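Local structure of putative lipoprotein (Bacteroides ovatus, 3OQQ) at residues 103-106 / 110-113; 136-141 / 376-381. The protein is of unknown function, but is probably a calcium-binding lipoprotein exported to the outside of the bacterial cell. All coordinates share one frame; numbering follows the deposited sequence.

Overall arrangement
Contact 1 comes first along the chain and is closed before contact 2 opens. Their centres lie about 51 Å apart, on opposite sides of the centre of the chain, and their nearest atoms stay about 35 Å apart. Contact 1 sits where strand 96-104 runs out into the loop that leads to strand 122-131. Contact 2 begins in the next loop, between strands 122-131 and 150-161, and pairs it with the loop before strand 385-388. Strand 122-131 runs between the two places and pairs antiparallel with strand 385-388, so the contacts arrange loops at far ends of the protein. Both contacts are at the surface, each with a calcium ion about 8 Å from one of its side chains.

Contact 1: 103-106 / 110-113; sequences LALP and VQPT
The nearest CA atoms across the two segments are those of Leu105 and Gln111, 8.0 Å apart. No backbone hydrogen bond joins the segments. Leu103 still belongs to strand 96-104, whereas 110-113 is irregular, and three residues connect the two segments. The side chain of Leu105 points toward the second segment and makes the main apolar contact. Leu105 CD2 lies 3.6 Å from Pro112 CD, the ring carbon next to the proline nitrogen. Leu105 CD2 also lies 3.9 Å from Val110 O, which accepts a hydrogen bond from Thr21 OG1. This is the exit from strand 96-104, which pairs antiparallel with strands 46-54 and 71-80. Here the chain turns and runs across the end of the strand it has just left. Around it, Leu105 also touches Val23 of strand 23-26, and Pro106 packs on Met62 and Tyr64 of strand 59-65.

Gln111 adds a polar link through water. Its CG is anti to the carbonyl carbon (chi1 -66°), and a further bend at chi2 turns the amide back toward the first segment. Water 1 donates to Leu105 O at 2.9 Å and to Gln111 OE1 at 3.0 Å, so it bridges main chain and side chain. On the other branch of the amide, Gln111 NE2 bonds to Ala109 O, which helps fix the rotation of the group. Gln111 NE2 also lies 3.6 Å from Pro106 O.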
ATOM      1  N   LEU A 103      -0.986  24.792   5.942  1.00 30.08           N
ATOM      2  CA  LEU A 103      -0.746  25.376   4.634  1.00 29.03           C
ATOM      3  C   LEU A 103      -1.244  26.824   4.598  1.00 34.06           C
ATOM      4  O   LEU A 103      -2.212  27.183   5.276  1.00 33.34           O
ATOM      5  CB  LEU A 103      -1.445  24.542   3.547  1.00 27.53           C
ATOM      6  CG  LEU A 103      -1.057  23.060   3.425  1.00 29.24           C
ATOM      7  CD1 LEU A 103      -1.952  22.374   2.418  1.00 28.19           C
ATOM      8  CD2 LEU A 103       0.434  22.878   3.052  1.00 25.87           C
ATOM      9  N   ALA A 104      -0.582  27.638   3.784  1.00 31.34           N
ATOM     10  CA  ALA A 104      -0.936  29.034   3.532  1.00 32.33           C
ATOM     11  C   ALA A 104      -0.540  29.350   2.116  1.00 33.85           C
ATOM     12  O   ALA A 104       0.496  28.866   1.630  1.00 32.13           O
ATOM     13  CB  ALA A 104      -0.245  29.970   4.524  1.00 33.99           C
ATOM     14  N   LEU A 105      -1.388  30.100   1.435  1.00 29.79           N
ATOM     15  CA  LEU A 105      -1.176  30.488   0.048  1.00 29.30           C
ATOM     16  C   LEU A 105      -0.316  31.758  -0.080  1.00 33.19           C
ATOM     17  O   LEU A 105      -0.739  32.834   0.369  1.00 32.99           O
ATOM     18  CB  LEU A 105      -2.541  30.711  -0.621  1.00 29.67           C
ATOM     19  CG  LEU A 105      -2.895  29.954  -1.876  1.00 32.87           C
ATOM     20  CD1 LEU A 105      -2.619  28.463  -1.746  1.00 31.48           C
ATOM     21  CD2 LEU A 105      -4.336  30.183  -2.218  1.00 33.78           C
ATOM     22  N   PRO A 106       0.868  31.666  -0.762  1.00 29.63           N
ATOM     23  CA  PRO A 106       1.682  32.873  -1.007  1.00 29.99           C
ATOM     24  C   PRO A 106       0.895  33.890  -1.834  1.00 37.16           C
ATOM     25  O   PRO A 106      -0.083  33.521  -2.483  1.00 36.35           O
ATOM     26  CB  PRO A 106       2.888  32.320  -1.784  1.00 29.98           C
ATOM     27  CG  PRO A 106       2.947  30.884  -1.398  1.00 32.13           C
ATOM     28  CD  PRO A 106       1.511  30.482  -1.365  1.00 27.87           C
ATOM     29  N   VAL A 110      -2.453  31.432  -7.463  1.00 27.47           N
ATOM     30  CA  VAL A 110      -3.800  31.567  -8.033  1.00 29.20           C
ATOM     31  C   VAL A 110      -4.751  31.587  -6.817  1.00 33.31           C
ATOM     32  O   VAL A 110      -4.756  30.637  -6.019  1.00 32.25           O
ATOM     33  CB  VAL A 110      -4.204  30.490  -9.083  1.00 32.09           C
ATOM     34  CG1 VAL A 110      -5.691  30.642  -9.460  1.00 32.56           C
ATOM     35  CG2 VAL A 110      -3.328  30.593 -10.329  1.00 31.56           C
ATOM     36  N   GLN A 111      -5.454  32.702  -6.634  1.00 29.62           N
ATOM     37  CA  GLN A 111      -6.345  32.900  -5.493  1.00 30.36           C
ATOM     38  C   GLN A 111      -7.662  32.130  -5.667  1.00 35.87           C
ATOM     39  O   GLN A 111      -8.235  32.129  -6.761  1.00 36.55           O
ATOM     40  CB  GLN A 111      -6.595  34.389  -5.244  1.00 32.97           C
ATOM     41  CG  GLN A 111      -5.329  35.153  -4.810  1.00 37.42           C
ATOM     42  CD  GLN A 111      -4.698  34.586  -3.546  1.00 51.06           C
ATOM     43  OE1 GLN A 111      -5.327  34.502  -2.485  1.00 44.18           O
ATOM     44  NE2 GLN A 111      -3.449  34.162  -3.636  1.00 37.36           N
ATOM     45  N   PRO A 112      -8.149  31.453  -4.597  1.00 30.87           N
ATOM     46  CA  PRO A 112      -9.368  30.660  -4.749  1.00 30.60           C
ATOM     47  C   PRO A 112     -10.639  31.481  -4.885  1.00 36.80           C
ATOM     48  O   PRO A 112     -10.805  32.529  -4.248  1.00 37.62           O
ATOM     49  CB  PRO A 112      -9.393  29.778  -3.497  1.00 31.50           C
ATOM     50  CG  PRO A 112      -8.553  30.471  -2.508  1.00 36.42           C
ATOM     51  CD  PRO A 112      -7.578  31.332  -3.237  1.00 31.35           C
ATOM     52  N   THR A 113     -11.486  31.013  -5.813  1.00 33.54           N
ATOM     53  CA  THR A 113     -12.860  31.432  -6.127  1.00 35.38           C
ATOM     54  C   THR A 113     -13.560  30.186  -6.602  1.00 39.33           C
ATOM     55  O   THR A 113     -12.887  29.189  -6.880  1.00 36.41           O
ATOM     56  CB  THR A 113     -12.988  32.584  -7.132  1.00 43.75           C
ATOM     57  OG1 THR A 113     -12.433  32.204  -8.386  1.00 50.74           O
ATOM     58  CG2 THR A 113     -12.419  33.907  -6.622  1.00 40.87           C
TER
HETATM   59  O   HOH W   1      -2.966  34.413  -0.684  1.00 50.62           O

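Contact 2: 136-141 / 376-381; sequences PIQLDS and YSNTKG
Lys380 reaches across to Asp140 from a type I beta turn, Asn378 to Gly381. An Asx turn lies within it: Asn378 OD1 accepts from Lys380 N at 3.0 Å, with the donor well above the carbonyl plane. The turn is closed by Gly381 N bonding to Asn378 O.

From this base the lysine CB points toward segment 136-141. CG stands anti to the carbonyl carbon (chi1 -63°), and the chain runs extended through CD before it bends at chi3. Lys380 CE comes no nearer than 4.4 Å to Asp140 OD1. Contact is left to Lys380 NZ, which lies 3.9 Å from both Asp140 CB and Asp140 O. Lys380 NZ and Asp140 OD1 are also 3.9 Å apart, a long salt bridge. The two side chains cross obliquely, and both residues are exposed, so the attraction is probably weak.

Gln138 lies deeper, its CB also directed at the turn. Its amide is held at both ends by the chain just beyond Gly381: NE2 donates to Thr383 O, and OE1 bonds to Ser382 OG. That hydroxyl is also bonded to Asn378 N, so a single serine ties the glutamine to the start of the turn. The contact thus joins the loop between strands 122-131 and 150-161 to the one leading into strand 385-388. Between the two amides, Gln138 OE1 and Asn378 ND2 remain 4.3 Å apart.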
ATOM      1  N   PRO A 136       5.158 -20.460  10.665  1.00 26.49           N
ATOM      2  CA  PRO A 136       5.794 -20.005  11.909  1.00 26.66           C
ATOM      3  C   PRO A 136       7.298 -20.302  12.021  1.00 29.48           C
ATOM      4  O   PRO A 136       7.834 -20.149  13.106  1.00 29.26           O
ATOM      5  CB  PRO A 136       4.986 -20.759  12.977  1.00 29.02           C
ATOM      6  CG  PRO A 136       4.670 -22.051  12.326  1.00 33.31           C
ATOM      7  CD  PRO A 136       4.415 -21.720  10.884  1.00 28.02           C
ATOM      8  N   ILE A 137       7.982 -20.663  10.914  1.00 25.78           N
ATOM      9  CA  ILE A 137       9.419 -20.943  10.908  1.00 26.05           C
ATOM     10  C   ILE A 137      10.195 -19.706  10.433  1.00 30.41           C
ATOM     11  O   ILE A 137       9.773 -19.037   9.477  1.00 29.42           O
ATOM     12  CB  ILE A 137       9.757 -22.197  10.049  1.00 29.67           C
ATOM     13  CG1 ILE A 137       9.021 -23.445  10.591  1.00 30.69           C
ATOM     14  CG2 ILE A 137      11.306 -22.441   9.979  1.00 29.23           C
ATOM     15  CD1 ILE A 137       8.990 -24.599   9.641  1.00 43.99           C
ATOM     16  N   GLN A 138      11.325 -19.424  11.092  1.00 27.70           N
ATOM     17  CA  GLN A 138      12.209 -18.294  10.786  1.00 28.24           C
ATOM     18  C   GLN A 138      13.595 -18.507  11.359  1.00 33.49           C
ATOM     19  O   GLN A 138      13.729 -19.132  12.411  1.00 34.22           O
ATOM     20  CB  GLN A 138      11.642 -16.999  11.370  1.00 29.16           C
ATOM     21  CG  GLN A 138      11.895 -15.766  10.497  1.00 38.49           C
ATOM     22  CD  GLN A 138      11.129 -14.546  10.975  1.00 37.48           C
ATOM     23  OE1 GLN A 138      10.783 -14.415  12.148  1.00 32.25           O
ATOM     24  NE2 GLN A 138      10.933 -13.582  10.099  1.00 25.47           N
ATOM     25  N   LEU A 139      14.628 -17.953  10.704  1.00 30.19           N
ATOM     26  CA  LEU A 139      15.981 -18.017  11.251  1.00 31.80           C
ATOM     27  C   LEU A 139      16.025 -17.202  12.551  1.00 36.96           C
ATOM     28  O   LEU A 139      15.303 -16.205  12.646  1.00 34.15           O
ATOM     29  CB  LEU A 139      17.004 -17.452  10.226  1.00 31.56           C
ATOM     30  CG  LEU A 139      17.310 -18.312   9.002  1.00 36.00           C
ATOM     31  CD1 LEU A 139      17.876 -17.468   7.863  1.00 35.51           C
ATOM     32  CD2 LEU A 139      18.256 -19.463   9.354  1.00 38.03           C
ATOM     33  N   ASP A 140      16.864 -17.598  13.543  1.00 37.66           N
ATOM     34  CA  ASP A 140      17.025 -16.808  14.779  1.00 38.92           C
ATOM     35  C   ASP A 140      17.384 -15.379  14.385  1.00 39.92           C
ATOM     36  O   ASP A 140      16.719 -14.438  14.827  1.00 39.86           O
ATOM     37  CB  ASP A 140      18.076 -17.413  15.733  1.00 43.25           C
ATOM     38  CG  ASP A 140      17.581 -18.585  16.559  1.00 64.61           C
ATOM     39  OD1 ASP A 140      16.408 -18.541  17.021  1.00 65.03           O
ATOM     40  OD2 ASP A 140      18.378 -19.531  16.784  1.00 76.27           O
ATOM     41  N   SER A 141      18.343 -15.224  13.444  1.00 34.09           N
ATOM     42  CA  SER A 141      18.653 -13.901  12.878  1.00 32.49           C
ATOM     43  C   SER A 141      17.677 -13.752  11.727  1.00 34.02           C
ATOM     44  O   SER A 141      17.989 -14.085  10.578  1.00 33.19           O
ATOM     45  CB  SER A 141      20.116 -13.796  12.454  1.00 35.05           C
ATOM     46  OG  SER A 141      20.970 -14.063  13.553  1.00 44.37           O
ATOM     47  N   TYR A 376       1.792 -12.639  14.714  1.00 18.91           N
ATOM     48  CA  TYR A 376       2.845 -12.971  13.756  1.00 18.49           C
ATOM     49  C   TYR A 376       4.256 -12.450  14.158  1.00 25.02           C
ATOM     50  O   TYR A 376       4.943 -11.786  13.374  1.00 25.71           O
ATOM     51  CB  TYR A 376       2.440 -12.443  12.370  1.00 17.39           C
ATOM     52  CG  TYR A 376       1.238 -13.164  11.795  1.00 16.57           C
ATOM     53  CD1 TYR A 376       1.365 -14.425  11.216  1.00 17.82           C
ATOM     54  CD2 TYR A 376      -0.028 -12.583  11.827  1.00 16.98           C
ATOM     55  CE1 TYR A 376       0.260 -15.091  10.678  1.00 16.23           C
ATOM     56  CE2 TYR A 376      -1.143 -13.243  11.305  1.00 17.92           C
ATOM     57  CZ  TYR A 376      -0.992 -14.492  10.722  1.00 24.98           C
ATOM     58  OH  TYR A 376      -2.090 -15.120  10.181  1.00 24.30           O
ATOM     59  N   SER A 377       4.715 -12.803  15.360  1.00 22.97           N
ATOM     60  CA  SER A 377       6.038 -12.342  15.793  1.00 22.90           C
ATOM     61  C   SER A 377       6.694 -13.353  16.663  1.00 27.79           C
ATOM     62  O   SER A 377       6.020 -13.883  17.545  1.00 27.28           O
ATOM     63  CB  SER A 377       5.914 -11.023  16.544  1.00 25.47           C
ATOM     64  OG  SER A 377       7.186 -10.483  16.846  1.00 31.42           O
ATOM     65  N   ASN A 378       8.021 -13.612  16.468  1.00 25.47           N
ATOM     66  CA  ASN A 378       8.697 -14.566  17.353  1.00 27.20           C
ATOM     67  C   ASN A 378       8.896 -13.899  18.738  1.00 34.41           C
ATOM     68  O   ASN A 378       8.541 -12.726  18.904  1.00 34.51           O
ATOM     69  CB  ASN A 378       9.998 -15.159  16.739  1.00 26.92           C
ATOM     70  CG  ASN A 378      11.245 -14.298  16.747  1.00 41.05           C
ATOM     71  OD1 ASN A 378      11.268 -13.155  17.219  1.00 33.97           O
ATOM     72  ND2 ASN A 378      12.303 -14.811  16.145  1.00 31.64           N
ATOM     73  N   THR A 379       9.418 -14.635  19.730  1.00 33.83           N
ATOM     74  CA  THR A 379       9.559 -14.122  21.101  1.00 36.02           C
ATOM     75  C   THR A 379      10.583 -12.966  21.214  1.00 44.29           C
ATOM     76  O   THR A 379      10.596 -12.261  22.238  1.00 44.67           O
ATOM     77  CB  THR A 379       9.906 -15.255  22.078  1.00 41.76           C
ATOM     78  OG1 THR A 379      11.099 -15.895  21.625  1.00 42.61           O
ATOM     79  CG2 THR A 379       8.790 -16.270  22.204  1.00 39.09           C
ATOM     80  N   LYS A 380      11.377 -12.729  20.142  1.00 41.76           N
ATOM     81  CA  LYS A 380      12.389 -11.672  20.105  1.00 41.71           C
ATOM     82  C   LYS A 380      11.968 -10.479  19.190  1.00 41.99           C
ATOM     83  O   LYS A 380      12.816  -9.699  18.759  1.00 40.50           O
ATOM     84  CB  LYS A 380      13.743 -12.262  19.678  1.00 45.33           C
ATOM     85  CG  LYS A 380      14.286 -13.305  20.669  1.00 54.43           C
ATOM     86  CD  LYS A 380      15.688 -13.787  20.304  1.00 68.00           C
ATOM     87  CE  LYS A 380      15.709 -14.840  19.217  1.00 82.06           C
ATOM     88  NZ  LYS A 380      17.078 -15.029  18.662  1.00 91.33           N
ATOM     89  N   GLY A 381      10.656 -10.327  18.963  1.00 35.57           N
ATOM     90  CA  GLY A 381      10.075  -9.222  18.205  1.00 32.57           C
ATOM     91  C   GLY A 381      10.292  -9.241  16.710  1.00 32.27           C
ATOM     92  O   GLY A 381      10.312  -8.178  16.075  1.00 30.39           O
TER